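Local coordinates for protein endoglucanase (Clostridium thermocellum, PDB 2YIK) that probably hydrolyses the internal beta-1,4-glucosidic bonds of cellulose as a family 9 glycoside hydrolase, its catalytic domain carrying bound zinc and calcium ions, at residues A[71-76]-A[202-207]; A[78-83]-A[105-110]; A[177-182]-A[208-213]. One frame throughout, in Å; residues are numbered along the deposited sequence.

Contact 1 of 3, residues A[71-76]-A[202-207]; sequences DCHVYD and MFRRGW. With ZN (zinc ion), chain E.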
loop_
_atom_site.group_PDB
_atom_site.type_symbol
_atom_site.label_atom_id
_atom_site.label_comp_id
_atom_site.label_asym_id
_atom_site.label_seq_id
_atom_site.Cartn_x
_atom_site.Cartn_y
_atom_site.Cartn_z
ATOM N N ASP A 71 21.288 -6.933 3.469
ATOM C CA ASP A 71 20.678 -6.631 4.763
ATOM C C ASP A 71 21.016 -5.212 5.194
ATOM O O ASP A 71 22.135 -4.747 4.993
ATOM C CB ASP A 71 21.171 -7.609 5.839
ATOM C CG ASP A 71 20.706 -9.026 5.596
ATOM O OD1 ASP A 71 19.836 -9.225 4.730
ATOM O OD2 ASP A 71 21.202 -9.950 6.278
ATOM N N CYS A 72 20.048 -4.528 5.796
ATOM C CA CYS A 72 20.265 -3.155 6.238
ATOM C C CYS A 72 19.548 -2.862 7.546
ATOM O O CYS A 72 18.591 -3.550 7.903
ATOM C CB CYS A 72 19.773 -2.178 5.172
ATOM S SG CYS A 72 18.049 -2.462 4.706
ATOM N N HIS A 73 20.004 -1.816 8.233
ATOM C CA HIS A 73 19.437 -1.400 9.511
ATOM C C HIS A 73 19.156 -2.627 10.365
ATOM O O HIS A 73 18.115 -2.721 11.022
ATOM C CB HIS A 73 18.153 -0.597 9.283
ATOM C CG HIS A 73 18.311 0.498 8.274
ATOM N ND1 HIS A 73 17.850 0.396 6.981
ATOM C CD2 HIS A 73 18.955 1.690 8.350
ATOM C CE1 HIS A 73 18.204 1.472 6.300
ATOM N NE2 HIS A 73 18.876 2.272 7.109
ATOM N N VAL A 74 20.098 -3.569 10.358
ATOM C CA VAL A 74 19.919 -4.787 11.129
ATOM C C VAL A 74 19.829 -4.514 12.629
ATOM O O VAL A 74 19.362 -5.363 13.383
ATOM C CB VAL A 74 21.034 -5.827 10.823
ATOM C CG1 VAL A 74 21.017 -6.174 9.334
ATOM C CG2 VAL A 74 22.400 -5.289 11.240
ATOM N N TYR A 75 20.251 -3.334 13.076
ATOM C CA TYR A 75 20.140 -3.036 14.498
ATOM C C TYR A 75 18.673 -2.850 14.900
ATOM O O TYR A 75 18.355 -2.790 16.090
ATOM C CB TYR A 75 20.975 -1.806 14.901
ATOM C CG TYR A 75 20.877 -0.598 13.998
ATOM C CD1 TYR A 75 21.569 -0.553 12.786
ATOM C CD2 TYR A 75 20.142 0.528 14.380
ATOM C CE1 TYR A 75 21.541 0.592 11.978
ATOM C CE2 TYR A 75 20.103 1.674 13.584
ATOM C CZ TYR A 75 20.809 1.700 12.387
ATOM O OH TYR A 75 20.808 2.840 11.612
ATOM N N ASP A 76 17.788 -2.760 13.900
ATOM C CA ASP A 76 16.344 -2.634 14.133
ATOM C C ASP A 76 15.897 -3.902 14.857
ATOM O O ASP A 76 14.935 -3.889 15.629
ATOM C CB ASP A 76 15.552 -2.584 12.814
ATOM C CG ASP A 76 15.656 -1.251 12.089
ATOM O OD1 ASP A 76 16.209 -0.278 12.647
ATOM O OD2 ASP A 76 15.158 -1.189 10.940
ATOM N N MET A 202 22.669 5.590 11.647
ATOM C CA MET A 202 21.970 6.611 12.426
ATOM C C MET A 202 20.843 6.072 13.305
ATOM O O MET A 202 20.345 4.962 13.098
ATOM C CB MET A 202 21.425 7.725 11.512
ATOM C CG MET A 202 20.071 7.445 10.843
ATOM S SD MET A 202 20.083 6.172 9.551
ATOM C CE MET A 202 20.534 7.179 8.122
ATOM N N PHE A 203 20.457 6.878 14.290
ATOM C CA PHE A 203 19.399 6.543 15.243
ATOM C C PHE A 203 18.046 6.272 14.569
ATOM O O PHE A 203 17.546 7.090 13.795
ATOM C CB PHE A 203 19.279 7.689 16.259
ATOM C CG PHE A 203 18.176 7.520 17.274
ATOM C CD1 PHE A 203 18.037 6.339 18.005
ATOM C CD2 PHE A 203 17.316 8.582 17.548
ATOM C CE1 PHE A 203 17.052 6.224 19.000
ATOM C CE2 PHE A 203 16.335 8.480 18.531
ATOM C CZ PHE A 203 16.203 7.301 19.262
ATOM N N ARG A 204 17.464 5.113 14.871
ATOM C CA ARG A 204 16.172 4.720 14.315
ATOM C C ARG A 204 15.225 4.311 15.438
ATOM O O ARG A 204 15.148 3.143 15.819
ATOM C CB ARG A 204 16.347 3.572 13.322
ATOM C CG ARG A 204 16.917 4.012 11.979
ATOM C CD ARG A 204 17.458 2.833 11.188
ATOM N NE ARG A 204 16.419 1.920 10.717
ATOM C CZ ARG A 204 15.626 2.147 9.672
ATOM N NH1 ARG A 204 15.747 3.268 8.976
ATOM N NH2 ARG A 204 14.716 1.246 9.320
ATOM N N ARG A 205 14.508 5.299 15.959
ATOM C CA ARG A 205 13.569 5.097 17.046
ATOM C C ARG A 205 12.402 4.211 16.620
ATOM O O ARG A 205 11.999 4.210 15.451
ATOM C CB ARG A 205 13.035 6.449 17.527
ATOM C CG ARG A 205 12.364 6.399 18.883
ATOM C CD ARG A 205 11.935 7.777 19.348
ATOM N NE ARG A 205 11.591 7.763 20.768
ATOM C CZ ARG A 205 10.848 8.681 21.373
ATOM N NH1 ARG A 205 10.354 9.705 20.686
ATOM N NH2 ARG A 205 10.591 8.565 22.664
ATOM N N GLY A 206 11.885 3.441 17.573
ATOM C CA GLY A 206 10.743 2.593 17.303
ATOM C C GLY A 206 9.536 3.300 17.898
ATOM O O GLY A 206 9.554 3.668 19.071
ATOM N N TRP A 207 8.496 3.521 17.102
ATOM C CA TRP A 207 7.310 4.201 17.610
ATOM C C TRP A 207 6.196 3.163 17.726
ATOM O O TRP A 207 5.943 2.383 16.799
ATOM C CB TRP A 207 6.927 5.370 16.687
ATOM C CG TRP A 207 8.111 6.263 16.308
ATOM C CD1 TRP A 207 9.135 5.944 15.463
ATOM C CD2 TRP A 207 8.365 7.610 16.748
ATOM N NE1 TRP A 207 10.005 7.002 15.342
ATOM C CE2 TRP A 207 9.559 8.036 16.118
ATOM C CE3 TRP A 207 7.704 8.494 17.608
ATOM C CZ2 TRP A 207 10.103 9.314 16.322
ATOM C CZ3 TRP A 207 8.248 9.769 17.811
ATOM C CH2 TRP A 207 9.435 10.161 17.167
HETATM ZN ZN ZN E . 16.742 -0.901 5.821
HETATM O O HOH W 1 16.501 0.767 15.250
#
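Asp76 and Arg204 have the nearest CA atoms of the two segments, 7.4 Å apart, a gap wide enough that side chains and one water have to span it. What they build is a second shell around the zinc site of this family 9 hydrolase: an arginine lies on a metal-bound histidine and is gripped at its edge by a carboxylate. His73 gives ND1 to the zinc at 2.1 Å, next to Cys72 SG, and Cys56 and His115 complete the site. The far nitrogen of the same ring, NE2, is hydrogen-bonded to Asp200, so both ends of the imidazole are held. Over one face of that ring spreads the guanidinium of Arg204, centres 3.7 Å apart and planes 22° from parallel. Its chain bends at chi3 (69°), which brings NE to the carboxylate of Asp76. The carboxylate meets the guanidinium side-on: NE reaches Asp76 OD1 at 2.9 Å. NH2 reaches Asp76 OD2 at 3.0 Å, and both oxygens use their syn lone pairs. With the two groups only 19° from coplanar, this is a bidentate salt bridge that fixes the rotation of the guanidinium and probably offsets its charge beside the metal ligand. Arg204 NH1 goes on to the carbonyl of His120. Tyr75 works further along, its ring nearly perpendicular to the guanidinium. Its hydroxyl donates to a lone pair of the Met202 carbonyl, OH to O 2.6 Å, and also touches Arg204 CD. Finally, a water donates to Asp76 OD1 at 2.8 Å and to the backbone O of Arg204 at 2.8 Å, tying the carboxylate to the main chain of the same arginine it grips by the side chain.

Contact 2 of 3, residues A[78-83]-A[105-110]; sequences RLPLDS and DGKVDV. With CA (calcium ion), chain D.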
loop_
_atom_site.group_PDB
_atom_site.type_symbol
_atom_site.label_atom_id
_atom_site.label_comp_id
_atom_site.label_asym_id
_atom_site.label_seq_id
_atom_site.Cartn_x
_atom_site.Cartn_y
_atom_site.Cartn_z
ATOM N N ARG A 78 17.378 -5.404 17.139
ATOM C CA ARG A 78 17.795 -5.378 18.534
ATOM C C ARG A 78 17.535 -4.004 19.120
ATOM O O ARG A 78 18.410 -3.431 19.771
ATOM C CB ARG A 78 19.290 -5.673 18.668
ATOM C CG ARG A 78 19.746 -7.051 18.240
ATOM C CD ARG A 78 21.057 -6.884 17.478
ATOM N NE ARG A 78 21.669 -5.579 17.768
ATOM C CZ ARG A 78 22.549 -4.961 16.979
ATOM N NH1 ARG A 78 22.930 -5.525 15.837
ATOM N NH2 ARG A 78 23.033 -3.765 17.323
ATOM N N LEU A 79 16.345 -3.462 18.876
ATOM C CA LEU A 79 15.986 -2.148 19.406
ATOM C C LEU A 79 15.912 -2.208 20.933
ATOM O O LEU A 79 15.223 -3.066 21.483
ATOM C CB LEU A 79 14.624 -1.720 18.865
ATOM C CG LEU A 79 14.134 -0.351 19.341
ATOM C CD1 LEU A 79 15.022 0.729 18.760
ATOM C CD2 LEU A 79 12.699 -0.131 18.912
ATOM N N PRO A 80 16.625 -1.306 21.638
ATOM C CA PRO A 80 16.578 -1.327 23.104
ATOM C C PRO A 80 15.201 -0.950 23.624
ATOM O O PRO A 80 14.605 0.030 23.185
ATOM C CB PRO A 80 17.639 -0.302 23.505
ATOM C CG PRO A 80 18.628 -0.389 22.384
ATOM C CD PRO A 80 17.710 -0.425 21.170
ATOM N N LEU A 81 14.707 -1.726 24.578
ATOM C CA LEU A 81 13.396 -1.478 25.150
ATOM C C LEU A 81 13.454 -0.455 26.283
ATOM O O LEU A 81 13.633 -0.818 27.442
ATOM C CB LEU A 81 12.798 -2.797 25.657
ATOM C CG LEU A 81 11.399 -2.767 26.282
ATOM C CD1 LEU A 81 10.379 -2.269 25.263
ATOM C CD2 LEU A 81 11.034 -4.165 26.768
ATOM N N ASP A 82 13.333 0.825 25.939
ATOM C CA ASP A 82 13.324 1.897 26.936
ATOM C C ASP A 82 12.559 3.091 26.380
ATOM O O ASP A 82 12.171 3.090 25.213
ATOM C CB ASP A 82 14.751 2.303 27.355
ATOM C CG ASP A 82 15.588 2.815 26.198
ATOM O OD1 ASP A 82 15.227 3.844 25.581
ATOM O OD2 ASP A 82 16.621 2.185 25.911
ATOM N N SER A 83 12.341 4.106 27.216
ATOM C CA SER A 83 11.577 5.285 26.813
ATOM C C SER A 83 12.268 6.275 25.884
ATOM O O SER A 83 11.709 7.328 25.582
ATOM C CB SER A 83 11.073 6.028 28.055
ATOM O OG SER A 83 12.149 6.418 28.890
ATOM N N ASP A 105 16.048 -10.040 27.230
ATOM C CA ASP A 105 17.368 -9.529 26.870
ATOM C C ASP A 105 17.351 -8.005 26.698
ATOM O O ASP A 105 18.342 -7.402 26.284
ATOM C CB ASP A 105 17.887 -10.212 25.595
ATOM C CG ASP A 105 17.225 -9.681 24.331
ATOM O OD1 ASP A 105 16.240 -8.932 24.448
ATOM O OD2 ASP A 105 17.687 -10.009 23.219
ATOM N N GLY A 106 16.212 -7.389 27.015
ATOM C CA GLY A 106 16.082 -5.940 26.923
ATOM C C GLY A 106 16.030 -5.331 25.530
ATOM O O GLY A 106 16.211 -4.122 25.369
ATOM N N LYS A 107 15.779 -6.157 24.521
ATOM C CA LYS A 107 15.712 -5.674 23.149
ATOM C C LYS A 107 14.507 -6.252 22.413
ATOM O O LYS A 107 14.021 -7.312 22.760
ATOM C CB LYS A 107 17.005 -6.047 22.420
ATOM C CG LYS A 107 18.220 -5.269 22.904
ATOM C CD LYS A 107 19.467 -6.128 22.903
ATOM C CE LYS A 107 20.722 -5.312 23.240
ATOM N NZ LYS A 107 20.389 -4.000 23.872
ATOM N N VAL A 108 13.990 -5.542 21.420
ATOM C CA VAL A 108 12.873 -6.077 20.652
ATOM C C VAL A 108 13.254 -6.034 19.182
ATOM O O VAL A 108 14.101 -5.236 18.775
ATOM C CB VAL A 108 11.569 -5.283 20.877
ATOM C CG1 VAL A 108 11.144 -5.388 22.341
ATOM C CG2 VAL A 108 11.760 -3.843 20.464
ATOM N N ASP A 109 12.635 -6.904 18.393
ATOM C CA ASP A 109 12.909 -6.984 16.967
ATOM C C ASP A 109 11.816 -6.316 16.125
ATOM O O ASP A 109 10.720 -6.854 15.970
ATOM C CB ASP A 109 13.052 -8.458 16.568
ATOM C CG ASP A 109 13.409 -8.643 15.103
ATOM O OD1 ASP A 109 13.547 -7.637 14.370
ATOM O OD2 ASP A 109 13.552 -9.812 14.682
ATOM N N VAL A 110 12.108 -5.131 15.595
ATOM C CA VAL A 110 11.145 -4.434 14.745
ATOM C C VAL A 110 11.763 -4.259 13.358
ATOM O O VAL A 110 11.519 -3.270 12.662
ATOM C CB VAL A 110 10.734 -3.049 15.319
ATOM C CG1 VAL A 110 9.915 -3.235 16.589
ATOM C CG2 VAL A 110 11.953 -2.206 15.590
HETATM CA CA CA D . 14.065 -9.638 23.373
#
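Leu79 and Val108 meet through the edges of their peptide groups, each N-H bonding to the other's O: Leu79 N to Val108 O is 2.9 Å and Val108 N to Leu79 O 2.8 Å. The flat group met on its face is the Asp105 carboxylate, where OD1 takes the N-H of Lys107 from above the plane, an Asx turn. Leu81 N adds a third bond between the segments, its N-H pointing almost straight at Gly106 O, 2.9 Å away. Together the bonds across make a short two-stranded antiparallel sheet, with Leu79 and Val108 as the hydrogen-bonded pair. On their face the two side chains run side by side, Leu79 CB against Val108 CG2 at 3.9 Å. For Leu79, chi1 near 180° extends the side chain along the sheet face, and CD2 reaches Val110 CG2. Pro80 and Lys107 occupy the other face, where CG of the lysine rests against the Arg78 carbonyl oxygen.

Residues 105-110 begin at the end of a calcium loop whose DxDxDG sequence resembles an EF hand. Asp105 OD1 binds the ion at 2.5 Å, and Asp101 and Asp103 are further ligands. Lys107 O also binds the calcium, at 2.4 Å. Because that carbonyl shares a peptide with Val108 N, the ion probably polarises the very N-H that bonds to Leu79, coupling metal site and strand pair.

Contact 3 of 3, residues A[177-182]-A[208-213]; sequences VVAFCH and FITKEK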
loop_
_atom_site.group_PDB
_atom_site.type_symbol
_atom_site.label_atom_id
_atom_site.label_comp_id
_atom_site.label_asym_id
_atom_site.label_seq_id
_atom_site.Cartn_x
_atom_site.Cartn_y
_atom_site.Cartn_z
ATOM N N VAL A 177 -3.783 -7.504 21.770
ATOM C CA VAL A 177 -2.691 -6.627 21.359
ATOM C C VAL A 177 -2.326 -5.686 22.505
ATOM O O VAL A 177 -3.184 -5.016 23.075
ATOM C CB VAL A 177 -3.070 -5.772 20.123
ATOM C CG1 VAL A 177 -1.954 -4.780 19.823
ATOM C CG2 VAL A 177 -3.319 -6.671 18.917
ATOM N N VAL A 178 -1.042 -5.648 22.833
ATOM C CA VAL A 178 -0.539 -4.805 23.904
ATOM C C VAL A 178 0.129 -3.554 23.318
ATOM O O VAL A 178 -0.008 -2.451 23.849
ATOM C CB VAL A 178 0.468 -5.603 24.774
ATOM C CG1 VAL A 178 1.232 -4.670 25.693
ATOM C CG2 VAL A 178 -0.285 -6.655 25.592
ATOM N N ALA A 179 0.845 -3.737 22.215
ATOM C CA ALA A 179 1.515 -2.637 21.537
ATOM C C ALA A 179 1.793 -3.021 20.083
ATOM O O ALA A 179 1.949 -4.203 19.753
ATOM C CB ALA A 179 2.820 -2.291 22.246
ATOM N N PHE A 180 1.836 -2.016 19.216
ATOM C CA PHE A 180 2.124 -2.238 17.810
ATOM C C PHE A 180 3.154 -1.224 17.344
ATOM O O PHE A 180 2.923 -0.015 17.418
ATOM C CB PHE A 180 0.858 -2.096 16.959
ATOM C CG PHE A 180 1.114 -2.161 15.472
ATOM C CD1 PHE A 180 1.510 -3.355 14.869
ATOM C CD2 PHE A 180 1.015 -1.016 14.686
ATOM C CE1 PHE A 180 1.789 -3.408 13.500
ATOM C CE2 PHE A 180 1.293 -1.060 13.312
ATOM C CZ PHE A 180 1.686 -2.252 12.723
ATOM N N CYS A 181 4.301 -1.705 16.884
ATOM C CA CYS A 181 5.317 -0.792 16.386
ATOM C C CYS A 181 4.926 -0.444 14.960
ATOM O O CYS A 181 4.949 -1.296 14.071
ATOM C CB CYS A 181 6.708 -1.423 16.391
ATOM S SG CYS A 181 7.973 -0.312 15.693
ATOM N N HIS A 182 4.578 0.818 14.751
ATOM C CA HIS A 182 4.147 1.284 13.442
ATOM C C HIS A 182 5.208 2.054 12.666
ATOM O O HIS A 182 5.029 2.324 11.484
ATOM C CB HIS A 182 2.920 2.183 13.598
ATOM C CG HIS A 182 3.205 3.473 14.297
ATOM N ND1 HIS A 182 3.193 3.602 15.675
ATOM C CD2 HIS A 182 3.540 4.691 13.816
ATOM C CE1 HIS A 182 3.505 4.840 16.003
ATOM N NE2 HIS A 182 3.721 5.525 14.892
ATOM N N PHE A 208 5.540 3.157 18.883
ATOM C CA PHE A 208 4.511 2.170 19.178
ATOM C C PHE A 208 3.144 2.727 19.514
ATOM O O PHE A 208 3.037 3.761 20.168
ATOM C CB PHE A 208 4.945 1.306 20.376
ATOM C CG PHE A 208 6.207 0.516 20.153
ATOM C CD1 PHE A 208 7.434 1.152 19.997
ATOM C CD2 PHE A 208 6.168 -0.877 20.115
ATOM C CE1 PHE A 208 8.599 0.418 19.802
ATOM C CE2 PHE A 208 7.329 -1.617 19.920
ATOM C CZ PHE A 208 8.545 -0.970 19.765
ATOM N N ILE A 209 2.098 2.032 19.068
ATOM C CA ILE A 209 0.735 2.423 19.411
ATOM C C ILE A 209 0.410 1.568 20.632
ATOM O O ILE A 209 0.716 0.373 20.680
ATOM C CB ILE A 209 -0.303 2.130 18.300
ATOM C CG1 ILE A 209 -0.153 3.144 17.169
ATOM C CG2 ILE A 209 -1.725 2.252 18.859
ATOM C CD1 ILE A 209 0.329 2.539 15.890
ATOM N N THR A 210 -0.226 2.203 21.601
ATOM C CA THR A 210 -0.576 1.603 22.872
ATOM C C THR A 210 -2.032 1.980 23.171
ATOM O O THR A 210 -2.585 2.859 22.513
ATOM C CB THR A 210 0.415 2.185 23.915
ATOM O OG1 THR A 210 1.471 1.248 24.150
ATOM C CG2 THR A 210 -0.264 2.571 25.172
ATOM N N LYS A 211 -2.658 1.330 24.148
ATOM C CA LYS A 211 -4.037 1.666 24.478
ATOM C C LYS A 211 -4.104 3.053 25.130
ATOM O O LYS A 211 -5.187 3.612 25.308
ATOM C CB LYS A 211 -4.628 0.634 25.439
ATOM C CG LYS A 211 -4.197 0.806 26.896
ATOM C CD LYS A 211 -4.575 -0.406 27.735
ATOM C CE LYS A 211 -6.077 -0.636 27.750
ATOM N NZ LYS A 211 -6.757 0.194 28.799
ATOM N N GLU A 212 -2.945 3.604 25.476
ATOM C CA GLU A 212 -2.884 4.904 26.135
ATOM C C GLU A 212 -3.133 6.117 25.235
ATOM O O GLU A 212 -3.387 7.211 25.731
ATOM C CB GLU A 212 -1.551 5.027 26.881
ATOM C CG GLU A 212 -1.383 3.892 27.893
ATOM C CD GLU A 212 -0.194 4.047 28.816
ATOM O OE1 GLU A 212 0.680 4.895 28.550
ATOM O OE2 GLU A 212 -0.128 3.299 29.815
ATOM N N LYS A 213 -3.076 5.923 23.920
ATOM C CA LYS A 213 -3.337 7.009 22.976
ATOM C C LYS A 213 -3.846 6.369 21.680
ATOM O O LYS A 213 -3.318 5.357 21.241
ATOM C CB LYS A 213 -2.064 7.823 22.714
ATOM C CG LYS A 213 -2.331 9.238 22.194
ATOM C CD LYS A 213 -1.050 10.075 22.131
ATOM C CE LYS A 213 -1.338 11.535 21.755
ATOM N NZ LYS A 213 -0.085 12.338 21.568
HETATM O O HOH W 2 -2.004 -1.323 25.082
#
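Backbone hydrogen bonds come first: Phe180 and Ile209 form an antiparallel hydrogen-bonded pair, with Phe180 N to Ile209 O at 3.0 Å and Ile209 N to Phe180 O at 2.8 Å. Each of these carbonyls is also approached by a CA-H from the opposite strand, Ala179 CA on Ile209 O and Phe208 CA on Phe180 O, so two polar atoms do double duty.

Aromatic contacts fill the face shared by Cys181 and Phe208, the next, non-hydrogen-bonded pair. The Phe208 ring presents one face to the cysteine, in a CH-pi contact with CB 3.8 Å from the ring centroid. SG also sits over that face, 4.3 Å from the centroid, a sulfur-aromatic contact. With chi1 at 177° the sulfur swings away from the backbone N and lies over the Phe208 ring.

Apolar packing governs the other face. Phe180 and Ile209 lie side by side, and Ile209 CD1 comes in at the edge of the phenyl ring, near its plane. The same methyl is pushed tightly against His182, CD1 to ND1 3.1 Å.

Past the paired residues a water takes over: it donates to Val178 O at 2.6 Å and accepts from Lys211 N, linking the strand at Val178 to the type I turn of residues 210-213.

Helix 216-233 backs the Phe180 side, and Val178 and Ala179 both face Phe170 in a classic beta bulge; the whole is a small antiparallel sheet packed beside the helices of the (alpha/alpha)6 barrel of family 9.

Contacts 1 and 3 are buried, while contact 2 is partly exposed and lies farther from the centre of the chain. Strand 206-209 is common to contacts 1 and 3, which cross along the sequence; contact 2 is nested within the loop that contact 1 closes. Val110 draws all three together: its N probably bonds to Asp76 O of contact 1, and its CG1 packs on Cys181 SG of contact 3. Chemistry follows place. Contact 1, beside zinc, relies on charge and stacking without strand pairing between its two segments; contact 2 joins strand pairing to calcium ligation; contact 3, packed near the barrel helices, depends on sheet bonds and apolar or aromatic packing.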